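Local coordinates for galactose-1-phosphate uridylyltransferase (Pyrobaculum aerophilum str. IM2, PDB 6K9Z), which probably transfers uridylyl groups between UDP-glucose and hexose 1-phosphates in sugar metabolism, and binds zinc, iron and UDP, at residues Asp89-Ser92 with Asp93-Leu96; Pro151-Arg154 with Ala155-Ala159; Ser169-His172 with Cys173-Glu177. The protein carries 1 engineered substitution. All coordinates share one frame; numbering follows the deposited sequence.

Contact 1 of 3, residues Asp89-Ser92 with Asp93-Leu96; sequences DDLS and DLPL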
loop_
_atom_site.group_PDB
_atom_site.type_symbol
_atom_site.label_atom_id
_atom_site.label_comp_id
_atom_site.label_asym_id
_atom_site.label_seq_id
_atom_site.Cartn_x
_atom_site.Cartn_y
_atom_site.Cartn_z
ATOM N N ASP A 89 -22.115 4.336 -14.127
ATOM C CA ASP A 89 -21.348 3.523 -13.141
ATOM C C ASP A 89 -19.853 3.824 -13.262
ATOM O O ASP A 89 -19.198 4.036 -12.188
ATOM C CB ASP A 89 -21.568 2.017 -13.278
ATOM C CG ASP A 89 -20.685 1.222 -12.304
ATOM O OD1 ASP A 89 -20.954 1.269 -11.070
ATOM O OD2 ASP A 89 -19.705 0.572 -12.769
ATOM N N ASP A 90 -19.306 3.859 -14.495
ATOM C CA ASP A 90 -17.824 3.835 -14.697
ATOM C C ASP A 90 -17.388 4.792 -15.822
ATOM O O ASP A 90 -18.172 5.066 -16.734
ATOM C CB ASP A 90 -17.336 2.401 -14.980
ATOM C CG ASP A 90 -15.818 2.315 -14.988
ATOM O OD1 ASP A 90 -15.184 3.033 -14.154
ATOM O OD2 ASP A 90 -15.263 1.628 -15.866
ATOM N N LEU A 91 -16.127 5.182 -15.816
ATOM C CA LEU A 91 -15.456 5.872 -16.947
ATOM C C LEU A 91 -15.728 5.098 -18.234
ATOM O O LEU A 91 -16.042 5.703 -19.265
ATOM C CB LEU A 91 -13.969 5.933 -16.628
ATOM C CG LEU A 91 -13.098 6.654 -17.637
ATOM C CD1 LEU A 91 -13.502 8.120 -17.755
ATOM C CD2 LEU A 91 -11.651 6.515 -17.184
ATOM N N SER A 92 -15.667 3.764 -18.181
ATOM C CA SER A 92 -15.819 2.899 -19.380
ATOM C C SER A 92 -17.231 2.957 -19.958
ATOM O O SER A 92 -17.407 2.552 -21.132
ATOM C CB SER A 92 -15.389 1.466 -19.098
ATOM O OG SER A 92 -16.282 0.784 -18.236
ATOM N N ASP A 93 -18.214 3.493 -19.230
ATOM C CA ASP A 93 -19.600 3.622 -19.764
ATOM C C ASP A 93 -19.754 4.899 -20.587
ATOM O O ASP A 93 -20.753 5.025 -21.297
ATOM C CB ASP A 93 -20.614 3.548 -18.636
ATOM C CG ASP A 93 -20.565 2.203 -17.948
ATOM O OD1 ASP A 93 -20.838 1.201 -18.636
ATOM O OD2 ASP A 93 -20.273 2.151 -16.738
ATOM N N LEU A 94 -18.773 5.780 -20.570
ATOM C CA LEU A 94 -18.851 7.054 -21.322
ATOM C C LEU A 94 -18.412 6.829 -22.769
ATOM O O LEU A 94 -17.538 6.000 -23.054
ATOM C CB LEU A 94 -17.959 8.097 -20.649
ATOM C CG LEU A 94 -18.409 8.554 -19.258
ATOM C CD1 LEU A 94 -17.318 9.404 -18.615
ATOM C CD2 LEU A 94 -19.746 9.288 -19.307
ATOM N N PRO A 95 -18.953 7.610 -23.719
ATOM C CA PRO A 95 -18.554 7.484 -25.110
ATOM C C PRO A 95 -17.067 7.830 -25.261
ATOM O O PRO A 95 -16.565 8.670 -24.501
ATOM C CB PRO A 95 -19.392 8.524 -25.858
ATOM C CG PRO A 95 -20.466 8.982 -24.908
ATOM C CD PRO A 95 -20.025 8.589 -23.519
ATOM N N LEU A 96 -16.426 7.205 -26.250
ATOM C CA LEU A 96 -15.008 7.485 -26.590
ATOM C C LEU A 96 -14.757 8.996 -26.628
ATOM O O LEU A 96 -13.713 9.402 -26.078
ATOM C CB LEU A 96 -14.676 6.844 -27.933
ATOM C CG LEU A 96 -14.506 5.339 -27.899
ATOM C CD1 LEU A 96 -14.457 4.754 -29.324
ATOM C CD2 LEU A 96 -13.243 5.011 -27.107
HETATM O O HOH W 1 -18.044 -0.347 -19.563
#

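Contact 2 of 3, residues Pro151-Arg154 with Ala155-Ala159; sequences PRVR and AELQA. With FE (Fe (III) ion), chain E.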
loop_
_atom_site.group_PDB
_atom_site.type_symbol
_atom_site.label_atom_id
_atom_site.label_comp_id
_atom_site.label_asym_id
_atom_site.label_seq_id
_atom_site.Cartn_x
_atom_site.Cartn_y
_atom_site.Cartn_z
ATOM N N PRO A 151 6.784 8.816 -3.838
ATOM C CA PRO A 151 7.836 7.825 -3.603
ATOM C C PRO A 151 7.820 6.620 -4.554
ATOM O O PRO A 151 8.906 6.204 -4.958
ATOM C CB PRO A 151 7.656 7.414 -2.130
ATOM C CG PRO A 151 7.129 8.704 -1.516
ATOM C CD PRO A 151 6.178 9.263 -2.562
ATOM N N ARG A 152 6.646 6.118 -4.934
ATOM C CA ARG A 152 6.605 4.914 -5.801
ATOM C C ARG A 152 7.163 5.280 -7.181
ATOM O O ARG A 152 7.925 4.520 -7.753
ATOM C CB ARG A 152 5.189 4.358 -5.911
ATOM C CG ARG A 152 5.078 3.187 -6.891
ATOM C CD ARG A 152 3.777 2.380 -6.894
ATOM N NE ARG A 152 3.750 1.726 -5.631
ATOM C CZ ARG A 152 4.394 0.626 -5.349
ATOM N NH1 ARG A 152 5.017 -0.043 -6.284
ATOM N NH2 ARG A 152 4.347 0.148 -4.120
ATOM N N VAL A 153 6.843 6.488 -7.643
ATOM C CA VAL A 153 7.346 6.963 -8.961
ATOM C C VAL A 153 8.830 7.278 -8.838
ATOM O O VAL A 153 9.554 6.896 -9.760
ATOM C CB VAL A 153 6.525 8.147 -9.516
ATOM C CG1 VAL A 153 7.143 8.655 -10.834
ATOM C CG2 VAL A 153 5.059 7.714 -9.685
ATOM N N ARG A 154 9.294 7.841 -7.719
ATOM C CA ARG A 154 10.736 8.080 -7.506
ATOM C C ARG A 154 11.476 6.746 -7.648
ATOM O O ARG A 154 12.551 6.746 -8.257
ATOM C CB ARG A 154 11.046 8.690 -6.145
ATOM C CG ARG A 154 12.525 9.006 -5.909
ATOM C CD ARG A 154 12.760 9.745 -4.601
ATOM N NE ARG A 154 12.400 11.195 -4.563
ATOM C CZ ARG A 154 11.226 11.744 -4.084
ATOM N NH1 ARG A 154 10.227 10.977 -3.664
ATOM N NH2 ARG A 154 11.071 13.075 -4.045
ATOM N N ALA A 155 11.021 5.681 -6.979
ATOM C CA ALA A 155 11.696 4.357 -7.023
ATOM C C ALA A 155 11.753 3.916 -8.506
ATOM O O ALA A 155 12.834 3.485 -8.980
ATOM C CB ALA A 155 10.951 3.364 -6.170
ATOM N N GLU A 156 10.654 4.100 -9.252
ATOM C CA GLU A 156 10.598 3.628 -10.659
ATOM C C GLU A 156 11.583 4.464 -11.496
ATOM O O GLU A 156 12.269 3.886 -12.379
ATOM C CB GLU A 156 9.203 3.723 -11.250
ATOM C CG GLU A 156 8.097 2.910 -10.571
ATOM C CD GLU A 156 6.856 2.647 -11.401
ATOM O OE1 GLU A 156 6.750 3.217 -12.548
ATOM O OE2 GLU A 156 5.986 1.865 -10.949
ATOM N N LEU A 157 11.651 5.761 -11.243
ATOM C CA LEU A 157 12.535 6.681 -12.007
ATOM C C LEU A 157 13.981 6.275 -11.756
ATOM O O LEU A 157 14.798 6.217 -12.708
ATOM C CB LEU A 157 12.265 8.102 -11.548
ATOM C CG LEU A 157 11.002 8.763 -12.105
ATOM C CD1 LEU A 157 10.650 9.958 -11.276
ATOM C CD2 LEU A 157 11.136 9.142 -13.583
ATOM N N GLN A 158 14.326 6.002 -10.498
ATOM C CA GLN A 158 15.712 5.674 -10.159
ATOM C C GLN A 158 16.062 4.342 -10.845
ATOM O O GLN A 158 17.135 4.257 -11.467
ATOM C CB GLN A 158 15.929 5.691 -8.643
ATOM C CG GLN A 158 17.369 5.381 -8.269
ATOM C CD GLN A 158 18.295 6.481 -8.747
ATOM O OE1 GLN A 158 17.921 7.663 -8.799
ATOM N NE2 GLN A 158 19.535 6.126 -9.089
ATOM N N ALA A 159 15.239 3.301 -10.751
ATOM C CA ALA A 159 15.575 2.011 -11.395
ATOM C C ALA A 159 15.672 2.213 -12.918
ATOM O O ALA A 159 16.586 1.604 -13.510
ATOM C CB ALA A 159 14.531 0.957 -11.099
HETATM FE FE FE E . 4.807 2.137 -12.853
HETATM O O HOH W 2 4.803 -0.006 -9.142
HETATM O O HOH W 3 5.892 0.254 -13.378
#

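Contact 3 of 3, residues Ser169-His172 with Cys173-Glu177; sequences SCLH and CRIVE. With ZN (zinc ion), chain D.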
loop_
_atom_site.group_PDB
_atom_site.type_symbol
_atom_site.label_atom_id
_atom_site.label_comp_id
_atom_site.label_asym_id
_atom_site.label_seq_id
_atom_site.Cartn_x
_atom_site.Cartn_y
_atom_site.Cartn_z
ATOM N N SER A 169 19.385 1.682 -23.185
ATOM C CA SER A 169 18.030 1.744 -23.813
ATOM C C SER A 169 16.961 1.922 -22.724
ATOM O O SER A 169 17.264 1.723 -21.536
ATOM C CB SER A 169 17.768 0.505 -24.662
ATOM O OG SER A 169 17.313 -0.569 -23.853
ATOM N N CYS A 170 15.739 2.370 -23.118
ATOM C CA CYS A 170 14.632 2.493 -22.141
ATOM C C CYS A 170 14.063 1.086 -21.826
ATOM O O CYS A 170 13.582 0.379 -22.744
ATOM C CB CYS A 170 13.530 3.391 -22.708
ATOM S SG CYS A 170 11.985 3.358 -21.764
ATOM N N LEU A 171 14.118 0.704 -20.517
ATOM C CA LEU A 171 13.621 -0.635 -20.066
ATOM C C LEU A 171 12.131 -0.777 -20.391
ATOM O O LEU A 171 11.721 -1.848 -20.846
ATOM C CB LEU A 171 13.815 -0.843 -18.565
ATOM C CG LEU A 171 13.351 -2.210 -18.052
ATOM C CD1 LEU A 171 13.906 -3.367 -18.874
ATOM C CD2 LEU A 171 13.736 -2.348 -16.598
ATOM N N HIS A 172 11.364 0.303 -20.222
ATOM C CA HIS A 172 9.905 0.259 -20.509
ATOM C C HIS A 172 9.690 -0.061 -21.992
ATOM O O HIS A 172 8.797 -0.853 -22.308
ATOM C CB HIS A 172 9.245 1.597 -20.155
ATOM C CG HIS A 172 9.398 1.995 -18.727
ATOM N ND1 HIS A 172 8.452 1.689 -17.776
ATOM C CD2 HIS A 172 10.367 2.685 -18.092
ATOM C CE1 HIS A 172 8.835 2.167 -16.613
ATOM N NE2 HIS A 172 10.003 2.786 -16.781
ATOM N N CYS A 173 10.499 0.543 -22.860
ATOM C CA CYS A 173 10.379 0.308 -24.326
ATOM C C CYS A 173 10.574 -1.220 -24.569
ATOM O O CYS A 173 9.841 -1.855 -25.417
ATOM C CB CYS A 173 11.406 1.139 -25.098
ATOM S SG CYS A 173 10.815 2.826 -25.489
ATOM N N ARG A 174 11.578 -1.781 -23.910
ATOM C CA ARG A 174 11.959 -3.224 -24.092
ATOM C C ARG A 174 10.783 -4.096 -23.630
ATOM O O ARG A 174 10.430 -5.039 -24.312
ATOM C CB ARG A 174 13.256 -3.488 -23.339
ATOM C CG ARG A 174 14.429 -2.644 -23.829
ATOM C CD ARG A 174 15.007 -3.150 -25.145
ATOM N NE ARG A 174 15.082 -4.614 -25.170
ATOM C CZ ARG A 174 15.847 -5.396 -24.377
ATOM N NH1 ARG A 174 16.620 -4.864 -23.442
ATOM N NH2 ARG A 174 15.816 -6.719 -24.524
ATOM N N ILE A 175 10.201 -3.782 -22.486
ATOM C CA ILE A 175 9.049 -4.553 -21.938
ATOM C C ILE A 175 7.844 -4.463 -22.894
ATOM O O ILE A 175 7.261 -5.511 -23.290
ATOM C CB ILE A 175 8.747 -4.103 -20.505
ATOM C CG1 ILE A 175 9.833 -4.551 -19.536
ATOM C CG2 ILE A 175 7.374 -4.628 -20.101
ATOM C CD1 ILE A 175 9.729 -3.972 -18.134
ATOM N N VAL A 176 7.538 -3.242 -23.368
ATOM C CA VAL A 176 6.349 -3.031 -24.232
ATOM C C VAL A 176 6.543 -3.840 -25.520
ATOM O O VAL A 176 5.576 -4.463 -25.948
ATOM C CB VAL A 176 6.150 -1.527 -24.508
ATOM C CG1 VAL A 176 5.112 -1.286 -25.586
ATOM C CG2 VAL A 176 5.809 -0.771 -23.230
ATOM N N GLU A 177 7.755 -3.872 -26.082
ATOM C CA GLU A 177 8.019 -4.569 -27.375
ATOM C C GLU A 177 7.779 -6.069 -27.166
ATOM O O GLU A 177 7.258 -6.683 -28.114
ATOM C CB GLU A 177 9.403 -4.239 -27.942
ATOM C CG GLU A 177 9.816 -5.138 -29.107
ATOM C CD GLU A 177 8.955 -5.060 -30.370
ATOM O OE1 GLU A 177 8.056 -4.178 -30.437
ATOM O OE2 GLU A 177 9.153 -5.875 -31.293
HETATM ZN ZN ZN D . 10.528 3.953 -23.487
#

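Contact 1 of 3, residues Asp89-Ser92 with Asp93-Leu96
Leu-91 and Leu-94 meet on the tight, buried side of this turn, their side chains crossing at about a right angle with Leu-91 CD1 4.1 Å from Leu-94 CD1. Ile-102 of helix 96-114 touches both, so branched aliphatic residues suit the two places. The backbone closes short turns here: Asp-93 N bonds to Asp-90 O, and Leu-94 N to Leu-91 O at 3.0 Å. With CG anti to the backbone N (chi1 -172°), Asp-90, also buried, carries its carboxylate round to Ser-92. Its OD2 takes Ser-92 OG on the anti side at 2.7 Å, and Ser-92 N from above the carboxylate plane at 3.2 Å, an Asx turn; OD1 bonds to Tyr-247. With an alanine in place of Asp-90, both Ser-92 donors and the Tyr-247 hydroxyl would probably lose their partner and the turn would be freer to shift.

The outer side is looser. Asp-93 OD2 reaches Asp-90 N only through a weak bond, and a water donates to Ser-92 OG and, weakly, to Asp-93 OD1. Asp-89 OD2 lies 4.3 Å from Asp-93 OD2, a like-charged pair whose mutual repulsion is probably offset by the salt bridges of Asp-89 to Lys-128 and of Asp-93 to Lys-238.

Contact 2 of 3, residues Pro151-Arg154 with Ala155-Ala159
Val-153 and Leu-157, one turn apart on helix 151-167, lean together on one flank, their side chains crossing obliquely with Val-153 CG1 3.8 Å from Leu-157 CD1. Leu-157 has CG anti to its carbonyl carbon (chi1 -78°), which folds the branch back along the helix and sets CG 3.3 Å from Val-153 O. Tyr-263 packs against both residues, so apolar branched groups fit this flank.

Glu-156 carries its carboxylate to the iron. Its chain is extended beyond CG, and both oxygens chelate the metal, OE1 at 2.2 Å from the iron and OE2 at 2.3 Å. A water and three donors supplied by His-252, His-266 and Glu-268 complete the site. A glutamate suits the place because it is long enough to span from helix to metal and can chelate with two oxygens; Tyr-263 hydrogen-bonds to OE1 as a second-shell partner.

Arg-152 stands one turn earlier and runs past the same carboxylate without touching it. Its NH1 donates to a water at 2.9 Å, and that water donates to Glu-156 OE2, so the opposite charges, NH1 and OE2 5.1 Å apart, are linked through solvent. NH2 forms a salt bridge with Glu-11 of the second subunit. Arg-154 leaves the helix elsewhere, its chain packing on Tyr-12.

Beneath these groups the backbone is regular alpha-helix, as in Leu-157 N to Val-153 O at 2.8 Å. Pro-151, lacking an N-H, suits the first turn, where none is needed.

OE2 is thus shared between metal and water while OE1 is shared between metal and tyrosine, and the nearby arginine would probably help stabilise the carboxylate's negative charge; through Arg-152 the iron site is also tied to the subunit interface.

Contact 3 of 3, residues Ser169-His172 with Cys173-Glu177
Cys-170 SG is gripped twice: it binds the zinc ion at 2.3 Å and accepts a hydrogen bond from Cys-173 N, 3.4 Å from SG, with an N-H...S angle of 153°. Cys-170 is the N-cap of helix 171-178, and its sulfur, swung anti to its own backbone N (chi1 168°), comes over the first turn to accept from an amide there, as an N-cap side chain does. Cys-173, one turn on, brings its own SG to the zinc at 2.3 Å, so the two cysteines close on the metal like a clasp, their CB atoms 3.9 Å apart. This is a CxxC pair at a helix start, and His-211 and His-264 complete a Cys2His2 site.

On the other flanks the packing is apolar or mixed. Leu-171 CG lies 4.0 Å from Ile-175 CD1, the two chains crossing at a slant and both covered by residues of the second subunit. Ser-169 OG rests against the aliphatic part of Arg-174, 3.6 Å from Arg-174 CG, and lies at the guanidinium's edge, near its plane; the arginine's bends at chi2 and chi3 curl it back over the turn. Val-176 N bonds to His-172 O at 2.9 Å, while the His-172 ring points elsewhere, hydrogen-bonded to Tyr-207 and Ser-160 and stacked on Phe-8 of the second subunit.

The zinc, the N-H and the start of the helix would probably all favour negative charge on Cys-170 SG, consistent with a metal-bound thiolate that serves as ligand and helix cap at once.

How the contacts relate
Along the chain the three contacts come in series. Contact 1 lies between strand 76-81 and helix 96-114, in the N-terminal domain. Contact 2 opens helix 151-167 and contact 3 lies at the start of the next helix, 171-178. The centre of contact 1 is about 31 Å from that of contact 2 and 30 Å from that of contact 3, and contacts 1 and 2 lie on opposite sides of the chain's centre. Contacts 2 and 3 are closer, with centres 16 Å and nearest atoms about 5 Å apart, and both touch the second subunit. The iron and second zinc sites thus lie close together beside the dimer interface, whereas contact 1 lies far from both, where the N-terminal part packs on helix 220-240.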